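Side-chain contacts in aminotransferase class-III (Ochrobactrum anthropi, PDB 5GHG), which is an omega-transaminase that probably moves amino groups between amines and carbonyl compounds by means of a vitamin B6 cofactor, bound here as pyridoxamine phosphate: residues F299-E303 against R304-P308; T124-K127 against L128-R132; Q366-P369 against L370-E373. The protein carries 1 engineered substitution. All coordinates share one frame; numbering follows the deposited sequence.

Interaction 1 (F299-E303 against R304-P308)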
loop_
_atom_site.group_PDB
_atom_site.type_symbol
_atom_site.label_atom_id
_atom_site.label_comp_id
_atom_site.label_asym_id
_atom_site.label_seq_id
_atom_site.Cartn_x
_atom_site.Cartn_y
_atom_site.Cartn_z
ATOM N N PHE B 299 11.761 4.878 4.090
ATOM C CA PHE B 299 12.541 6.003 3.595
ATOM C C PHE B 299 13.376 6.576 4.734
ATOM O O PHE B 299 13.008 6.482 5.913
ATOM C CB PHE B 299 11.675 7.061 2.914
ATOM C CG PHE B 299 10.634 7.699 3.803
ATOM C CD1 PHE B 299 9.358 7.155 3.908
ATOM C CD2 PHE B 299 10.917 8.888 4.485
ATOM C CE1 PHE B 299 8.391 7.765 4.691
ATOM C CE2 PHE B 299 9.962 9.494 5.287
ATOM C CZ PHE B 299 8.697 8.939 5.394
ATOM N N LEU B 300 14.531 7.114 4.369
ATOM C CA LEU B 300 15.441 7.772 5.295
ATOM C C LEU B 300 15.426 9.267 5.015
ATOM O O LEU B 300 15.323 9.687 3.850
ATOM C CB LEU B 300 16.860 7.244 5.113
ATOM C CG LEU B 300 17.101 5.789 5.544
ATOM C CD1 LEU B 300 18.352 5.260 4.879
ATOM C CD2 LEU B 300 17.275 5.780 7.040
ATOM N N ILE B 301 15.560 10.070 6.070
ATOM C CA ILE B 301 15.706 11.509 5.895
ATOM C C ILE B 301 16.922 11.990 6.668
ATOM O O ILE B 301 17.275 11.434 7.719
ATOM C CB ILE B 301 14.442 12.286 6.336
ATOM C CG1 ILE B 301 14.230 12.144 7.828
ATOM C CG2 ILE B 301 13.209 11.785 5.580
ATOM C CD1 ILE B 301 13.084 12.988 8.342
ATOM N N ASN B 302 17.561 13.037 6.154
ATOM C CA ASN B 302 18.747 13.544 6.828
ATOM C C ASN B 302 18.349 14.594 7.865
ATOM O O ASN B 302 17.159 14.873 8.091
ATOM C CB ASN B 302 19.765 14.050 5.820
ATOM C CG ASN B 302 19.297 15.265 5.046
ATOM O OD1 ASN B 302 18.259 15.843 5.333
ATOM N ND2 ASN B 302 20.085 15.670 4.071
ATOM N N GLU B 303 19.351 15.165 8.538
ATOM C CA GLU B 303 19.063 16.111 9.607
ATOM C C GLU B 303 18.469 17.413 9.053
ATOM O O GLU B 303 17.583 18.005 9.671
ATOM C CB GLU B 303 20.334 16.391 10.415
ATOM C CG GLU B 303 20.100 17.257 11.654
ATOM C CD GLU B 303 19.190 16.591 12.681
ATOM O OE1 GLU B 303 18.515 17.326 13.423
ATOM O OE2 GLU B 303 19.135 15.327 12.750
ATOM N N ARG B 304 18.939 17.846 7.890
ATOM C CA ARG B 304 18.373 19.011 7.234
ATOM C C ARG B 304 16.857 18.889 7.102
ATOM O O ARG B 304 16.116 19.823 7.410
ATOM C CB ARG B 304 19.017 19.189 5.856
ATOM C CG ARG B 304 18.434 20.292 4.988
ATOM C CD ARG B 304 18.942 20.154 3.575
ATOM N NE ARG B 304 18.518 21.246 2.703
ATOM C CZ ARG B 304 18.750 21.290 1.398
ATOM N NH1 ARG B 304 19.389 20.289 0.801
ATOM N NH2 ARG B 304 18.338 22.333 0.690
ATOM N N VAL B 305 16.379 17.718 6.653
ATOM C CA VAL B 305 14.947 17.500 6.537
ATOM C C VAL B 305 14.308 17.373 7.903
ATOM O O VAL B 305 13.246 17.947 8.159
ATOM C CB VAL B 305 14.661 16.262 5.663
ATOM C CG1 VAL B 305 13.173 15.927 5.651
ATOM C CG2 VAL B 305 15.184 16.478 4.245
ATOM N N TYR B 306 14.933 16.613 8.802
ATOM C CA TYR B 306 14.302 16.266 10.073
ATOM C C TYR B 306 14.263 17.447 11.055
ATOM O O TYR B 306 13.325 17.543 11.840
ATOM C CB TYR B 306 15.031 15.088 10.718
ATOM C CG TYR B 306 14.445 14.639 12.043
ATOM C CD1 TYR B 306 13.204 14.028 12.112
ATOM C CD2 TYR B 306 15.159 14.820 13.234
ATOM C CE1 TYR B 306 12.668 13.612 13.324
ATOM C CE2 TYR B 306 14.639 14.413 14.451
ATOM C CZ TYR B 306 13.394 13.809 14.491
ATOM O OH TYR B 306 12.877 13.413 15.706
ATOM N N ALA B 307 15.255 18.331 11.013
ATOM C CA ALA B 307 15.396 19.377 12.045
ATOM C C ALA B 307 14.116 20.197 12.266
ATOM O O ALA B 307 13.671 20.292 13.413
ATOM C CB ALA B 307 16.567 20.290 11.691
ATOM N N PRO B 308 13.492 20.784 11.228
ATOM C CA PRO B 308 12.281 21.594 11.487
ATOM C C PRO B 308 11.047 20.792 11.880
ATOM O O PRO B 308 10.085 21.387 12.368
ATOM C CB PRO B 308 12.047 22.323 10.155
ATOM C CG PRO B 308 12.733 21.481 9.126
ATOM C CD PRO B 308 13.905 20.842 9.821
#

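Interaction 2 (T124-K127 against L128-R132)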
loop_
_atom_site.group_PDB
_atom_site.type_symbol
_atom_site.label_atom_id
_atom_site.label_comp_id
_atom_site.label_asym_id
_atom_site.label_seq_id
_atom_site.Cartn_x
_atom_site.Cartn_y
_atom_site.Cartn_z
ATOM N N THR B 124 4.017 9.301 1.409
ATOM C CA THR B 124 4.317 9.877 2.706
ATOM C C THR B 124 5.443 10.925 2.615
ATOM O O THR B 124 5.413 11.929 3.330
ATOM C CB THR B 124 4.705 8.770 3.686
ATOM O OG1 THR B 124 3.654 7.816 3.726
ATOM C CG2 THR B 124 4.967 9.323 5.094
ATOM N N VAL B 125 6.449 10.682 1.786
ATOM C CA VAL B 125 7.493 11.687 1.597
ATOM C C VAL B 125 6.879 13.007 1.127
ATOM O O VAL B 125 7.214 14.081 1.640
ATOM C CB VAL B 125 8.583 11.190 0.624
ATOM C CG1 VAL B 125 9.465 12.353 0.167
ATOM C CG2 VAL B 125 9.453 10.116 1.313
ATOM N N VAL B 126 5.970 12.946 0.136
ATOM C CA VAL B 126 5.338 14.163 -0.351
ATOM C C VAL B 126 4.567 14.853 0.787
ATOM O O VAL B 126 4.634 16.083 0.954
ATOM C CB VAL B 126 4.419 13.872 -1.543
ATOM C CG1 VAL B 126 3.633 15.147 -1.909
ATOM C CG2 VAL B 126 5.245 13.406 -2.758
ATOM N N LYS B 127 3.834 14.070 1.580
ATOM C CA LYS B 127 3.068 14.623 2.689
ATOM C C LYS B 127 3.996 15.269 3.723
ATOM O O LYS B 127 3.710 16.365 4.233
ATOM C CB LYS B 127 2.239 13.512 3.350
ATOM C CG LYS B 127 1.007 13.986 4.053
ATOM C CD LYS B 127 0.018 12.852 4.305
ATOM C CE LYS B 127 0.363 12.065 5.504
ATOM N NZ LYS B 127 -0.808 11.258 5.951
ATOM N N LEU B 128 5.087 14.594 4.049
ATOM C CA LEU B 128 6.040 15.119 5.014
ATOM C C LEU B 128 6.653 16.430 4.515
ATOM O O LEU B 128 6.819 17.374 5.283
ATOM C CB LEU B 128 7.126 14.081 5.289
ATOM C CG LEU B 128 8.297 14.394 6.218
ATOM C CD1 LEU B 128 8.970 13.086 6.611
ATOM C CD2 LEU B 128 9.316 15.344 5.539
ATOM N N ILE B 129 6.949 16.502 3.221
ATOM C CA ILE B 129 7.527 17.716 2.644
ATOM C C ILE B 129 6.552 18.885 2.746
ATOM O O ILE B 129 6.945 20.007 3.097
ATOM C CB ILE B 129 7.963 17.449 1.194
ATOM C CG1 ILE B 129 9.220 16.582 1.200
ATOM C CG2 ILE B 129 8.225 18.767 0.436
ATOM C CD1 ILE B 129 9.599 16.094 -0.159
ATOM N N TRP B 130 5.262 18.651 2.452
ATOM C CA TRP B 130 4.279 19.720 2.581
ATOM C C TRP B 130 4.132 20.167 4.043
ATOM O O TRP B 130 4.066 21.368 4.343
ATOM C CB TRP B 130 2.923 19.283 2.037
ATOM C CG TRP B 130 2.881 19.073 0.592
ATOM C CD1 TRP B 130 3.825 19.434 -0.319
ATOM C CD2 TRP B 130 1.826 18.448 -0.151
ATOM N NE1 TRP B 130 3.428 19.075 -1.580
ATOM C CE2 TRP B 130 2.204 18.469 -1.508
ATOM C CE3 TRP B 130 0.600 17.882 0.206
ATOM C CZ2 TRP B 130 1.403 17.927 -2.519
ATOM C CZ3 TRP B 130 -0.210 17.349 -0.803
ATOM C CH2 TRP B 130 0.203 17.373 -2.146
ATOM N N TYR B 131 4.040 19.204 4.947
ATOM C CA TYR B 131 3.991 19.498 6.368
ATOM C C TYR B 131 5.205 20.321 6.793
ATOM O O TYR B 131 5.077 21.322 7.499
ATOM C CB TYR B 131 3.931 18.174 7.152
ATOM C CG TYR B 131 3.846 18.344 8.630
ATOM C CD1 TYR B 131 2.620 18.437 9.273
ATOM C CD2 TYR B 131 5.007 18.418 9.402
ATOM C CE1 TYR B 131 2.549 18.573 10.647
ATOM C CE2 TYR B 131 4.948 18.580 10.760
ATOM C CZ TYR B 131 3.718 18.652 11.383
ATOM O OH TYR B 131 3.667 18.819 12.747
ATOM N N ARG B 132 6.382 19.926 6.314
ATOM C CA ARG B 132 7.624 20.583 6.676
ATOM C C ARG B 132 7.673 22.033 6.163
ATOM O O ARG B 132 8.099 22.935 6.884
ATOM C CB ARG B 132 8.796 19.773 6.120
ATOM C CG ARG B 132 10.168 20.346 6.386
ATOM C CD ARG B 132 11.266 19.485 5.769
ATOM N NE ARG B 132 12.589 20.060 5.963
ATOM C CZ ARG B 132 13.137 20.980 5.178
ATOM N NH1 ARG B 132 12.485 21.446 4.121
ATOM N NH2 ARG B 132 14.346 21.437 5.446
#

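Interaction 3 (Q366-P369 against L370-E373)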
loop_
_atom_site.group_PDB
_atom_site.type_symbol
_atom_site.label_atom_id
_atom_site.label_comp_id
_atom_site.label_asym_id
_atom_site.label_seq_id
_atom_site.Cartn_x
_atom_site.Cartn_y
_atom_site.Cartn_z
ATOM N N GLN B 366 25.049 -5.652 -29.847
ATOM C CA GLN B 366 24.740 -4.311 -30.326
ATOM C C GLN B 366 24.621 -4.253 -31.845
ATOM O O GLN B 366 23.873 -3.430 -32.373
ATOM C CB GLN B 366 25.831 -3.326 -29.881
ATOM C CG GLN B 366 25.656 -2.883 -28.456
ATOM C CD GLN B 366 26.806 -2.025 -27.986
ATOM O OE1 GLN B 366 27.975 -2.290 -28.306
ATOM N NE2 GLN B 366 26.479 -0.992 -27.219
ATOM N N ASP B 367 25.386 -5.080 -32.553
ATOM C CA ASP B 367 25.360 -5.089 -34.003
ATOM C C ASP B 367 24.253 -5.968 -34.578
ATOM O O ASP B 367 24.123 -6.046 -35.801
ATOM C CB ASP B 367 26.720 -5.536 -34.545
ATOM C CG ASP B 367 27.140 -6.909 -34.014
ATOM O OD1 ASP B 367 26.507 -7.411 -33.035
ATOM O OD2 ASP B 367 28.113 -7.480 -34.564
ATOM N N HIS B 368 23.459 -6.633 -33.741
ATOM C CA HIS B 368 22.346 -7.408 -34.272
ATOM C C HIS B 368 21.388 -6.492 -35.030
ATOM O O HIS B 368 21.118 -5.369 -34.592
ATOM C CB HIS B 368 21.594 -8.135 -33.145
ATOM C CG HIS B 368 20.672 -9.206 -33.637
ATOM N ND1 HIS B 368 19.422 -8.934 -34.142
ATOM C CD2 HIS B 368 20.839 -10.552 -33.742
ATOM C CE1 HIS B 368 18.840 -10.061 -34.516
ATOM N NE2 HIS B 368 19.682 -11.058 -34.285
ATOM N N PRO B 369 20.813 -6.954 -36.148
ATOM C CA PRO B 369 19.936 -6.069 -36.932
ATOM C C PRO B 369 18.698 -5.588 -36.190
ATOM O O PRO B 369 18.115 -4.577 -36.589
ATOM C CB PRO B 369 19.551 -6.932 -38.144
ATOM C CG PRO B 369 19.886 -8.331 -37.757
ATOM C CD PRO B 369 21.054 -8.236 -36.821
ATOM N N LEU B 370 18.284 -6.264 -35.120
ATOM C CA LEU B 370 17.098 -5.870 -34.369
ATOM C C LEU B 370 17.396 -5.026 -33.137
ATOM O O LEU B 370 16.466 -4.636 -32.431
ATOM C CB LEU B 370 16.320 -7.114 -33.940
ATOM C CG LEU B 370 15.578 -7.854 -35.043
ATOM C CD1 LEU B 370 14.837 -9.042 -34.442
ATOM C CD2 LEU B 370 14.607 -6.924 -35.740
ATOM N N VAL B 371 18.660 -4.751 -32.842
ATOM C CA VAL B 371 19.023 -4.119 -31.574
ATOM C C VAL B 371 19.322 -2.635 -31.855
ATOM O O VAL B 371 20.287 -2.310 -32.548
ATOM C CB VAL B 371 20.184 -4.823 -30.911
ATOM C CG1 VAL B 371 20.706 -3.995 -29.722
ATOM C CG2 VAL B 371 19.757 -6.219 -30.422
ATOM N N GLY B 372 18.496 -1.744 -31.312
ATOM C CA GLY B 372 18.736 -0.324 -31.456
ATOM C C GLY B 372 19.722 0.197 -30.433
ATOM O O GLY B 372 20.584 1.019 -30.755
ATOM N N GLU B 373 19.601 -0.268 -29.188
ATOM C CA GLU B 373 20.511 0.154 -28.116
ATOM C C GLU B 373 20.585 -0.913 -27.053
ATOM O O GLU B 373 19.569 -1.521 -26.690
ATOM C CB GLU B 373 20.016 1.462 -27.455
ATOM C CG GLU B 373 20.902 1.919 -26.294
ATOM C CD GLU B 373 20.436 3.224 -25.651
ATOM O OE1 GLU B 373 19.227 3.356 -25.352
ATOM O OE2 GLU B 373 21.265 4.123 -25.455
HETATM O O HOH W 1 22.894 -1.215 -31.629
#

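Interaction 1 (F299-E303 against R304-P308)
Glu303 reaches along the first turn of the short helix 303-306 and meets Tyr306 and Ala307 with its carboxylate. Its CG is anti to the backbone N (chi1 -174°). The chain then bends at the next bond, which carries the carboxylate forward along the helix. OE2 comes to the edge of the Tyr306 ring, 4.0 Å from CD2 of Tyr306. The carboxylate is turned steeply against the ring. These are van der Waals contacts, and Glu303 OE2 is hydrogen-bonded to Ser110 OG. Ile301 meets Tyr306 from the strand. Its CD1 lies 3.7 Å from Tyr306 CB and also touches the CD1 edge of the ring. Ile301 CB rests 3.9 Å from CG1 of Val305, with the two side chains crossing at about a right angle.

The stretch is a strand-to-helix junction with Asn302 as N-cap. Strand 297-301 belongs to the seven-stranded sheet of the large domain, which has the fold type I architecture of class-III aminotransferases. Asn302 OD1 accepts from Val305 N at 3.0 Å, nearly straight in line with its C=O bond. The chi1 of 66° sets the amide between the backbone N and the carbonyl carbon, where OD1 can meet the helix start. Asn302 O takes Tyr306 N at 2.9 Å, in the carbonyl plane. Glu303 O takes Ala307 N at 2.7 Å. Asp281 OD1 accepts from Asn302 ND2 and forms a salt bridge with Arg304 NH1, so one carboxylate oxygen holds both the cap residue and Arg304, two residues on. Val305 turns to Leu128 of helix 118-135 and Ile282 of strand 282-285.

Interaction 2 (T124-K127 against L128-R132)
Val126 and Trp130, one helical turn apart, leave the helix in the same direction, flank to flank. Val126 CG1 sits over one face of the indole. It is 3.9 Å from the centroid of the six-membered ring and 25° off the ring normal, a CH-pi contact. The methyl is displaced toward the rim, so it touches CE2 and CZ2 of Trp130, with CZ2 at 3.6 Å. The same face also covers Val126 O, 3.5 Å from Trp130 CG. With Trp130 CG anti to its carbonyl carbon (chi1 -68°), the ring swings back toward the preceding turn. Trp130 NE1 is held by Lys142 O, which fixes the indole, and Arg177 makes a cation-pi contact with it.

Val125 and Ile129 meet at a slant, CG1 to CD1 at 3.8 Å. Both also touch Ile256 of the large-domain sheet. Ile129 CG1 packs closely on Val125 O, at 3.2 Å. The backbone here is regular alpha helix, part of helix 118-135. Thr124 O, Val125 O, Val126 O and Lys127 O each accept the amide four residues on, and Lys127 O to Tyr131 N is 2.9 Å.

At the N-terminal end of the helix, Gly118, Ser119 and Asn122 line the PMP pocket, and the Val125 side chain is about 10 Å from the cofactor. As in other fold type I enzymes, the start of this helix probably faces the phosphate. Lys127 leaves the helix surface for the dimer interface. Its NZ donates to Val154 O of the second subunit, and Phe171 of that subunit meets Lys127, Trp130 and Tyr131.

Interaction 3 (Q366-P369 against L370-E373)
The backbone from His368 to Val371 makes a type I beta turn, closed by Val371 N donating to His368 O at 3.1 Å. The bond is straight at the hydrogen (170°), but the donor stands well above the carbonyl plane. His368 adds a second bond with its ring. Leu370 N donates to His368 ND1 at 3.1 Å, and the donor lies close to the plane of the imidazole. With CG anti to the backbone N (chi1 -165°), the ring swings to that amide. Pro369 CD rests over one ring face, toward its rim. The far nitrogen, NE2, is bonded to Asn448 OD1, so the ring is gripped at both nitrogens. That pattern is consistent with a neutral imidazole protonated at NE2.

Leu370 runs alongside the imidazole of His368. Its CB is 3.6 Å from His368 ND1, and its CG is 4.0 Å from His368 CE1. Val371 CG2 meets the stem of the histidine, 3.8 Å from His368 CB. Its other methyl, CG1, comes 4.1 Å from Gln366 CA. A water sits between the carbonyls of Gln366 and Val371, 3.0 Å from Val371 O. It has more acceptors in reach than protons to give. The side chains of His368, Leu370 and Val371 also rest on helix 433-455.

Leu370 and Gly372 make backbone bonds to Val386 and Glu384. Gly372 and Glu373 pair together with the single residue Glu384, which makes a classic beta bulge. A tight turn thus brings the loop after helix 347-363 into strand 371-377, an edge strand, within this chain, of the seven-stranded sheet that holds strand 380-385.

Interactions 1 and 2 are neighbours in the large domain, with centres 11 Å apart, and they touch. Arg132 of interaction 2 probably hydrogen-bonds through NE to Val305 O and through NH2 to Arg304 O of interaction 1. Phe299 packs on Val125. Interaction 3 lies on the opposite side of the chain's centre, about 28 Å or more away at the nearest atoms. Interaction 2 is the buried one, built on apolar and aromatic packing within a helix that also faces the second subunit. Interactions 1 and 3 are only partly buried. There, polar side chains bond backbone amides: asparagine at a helix start, histidine at a turn.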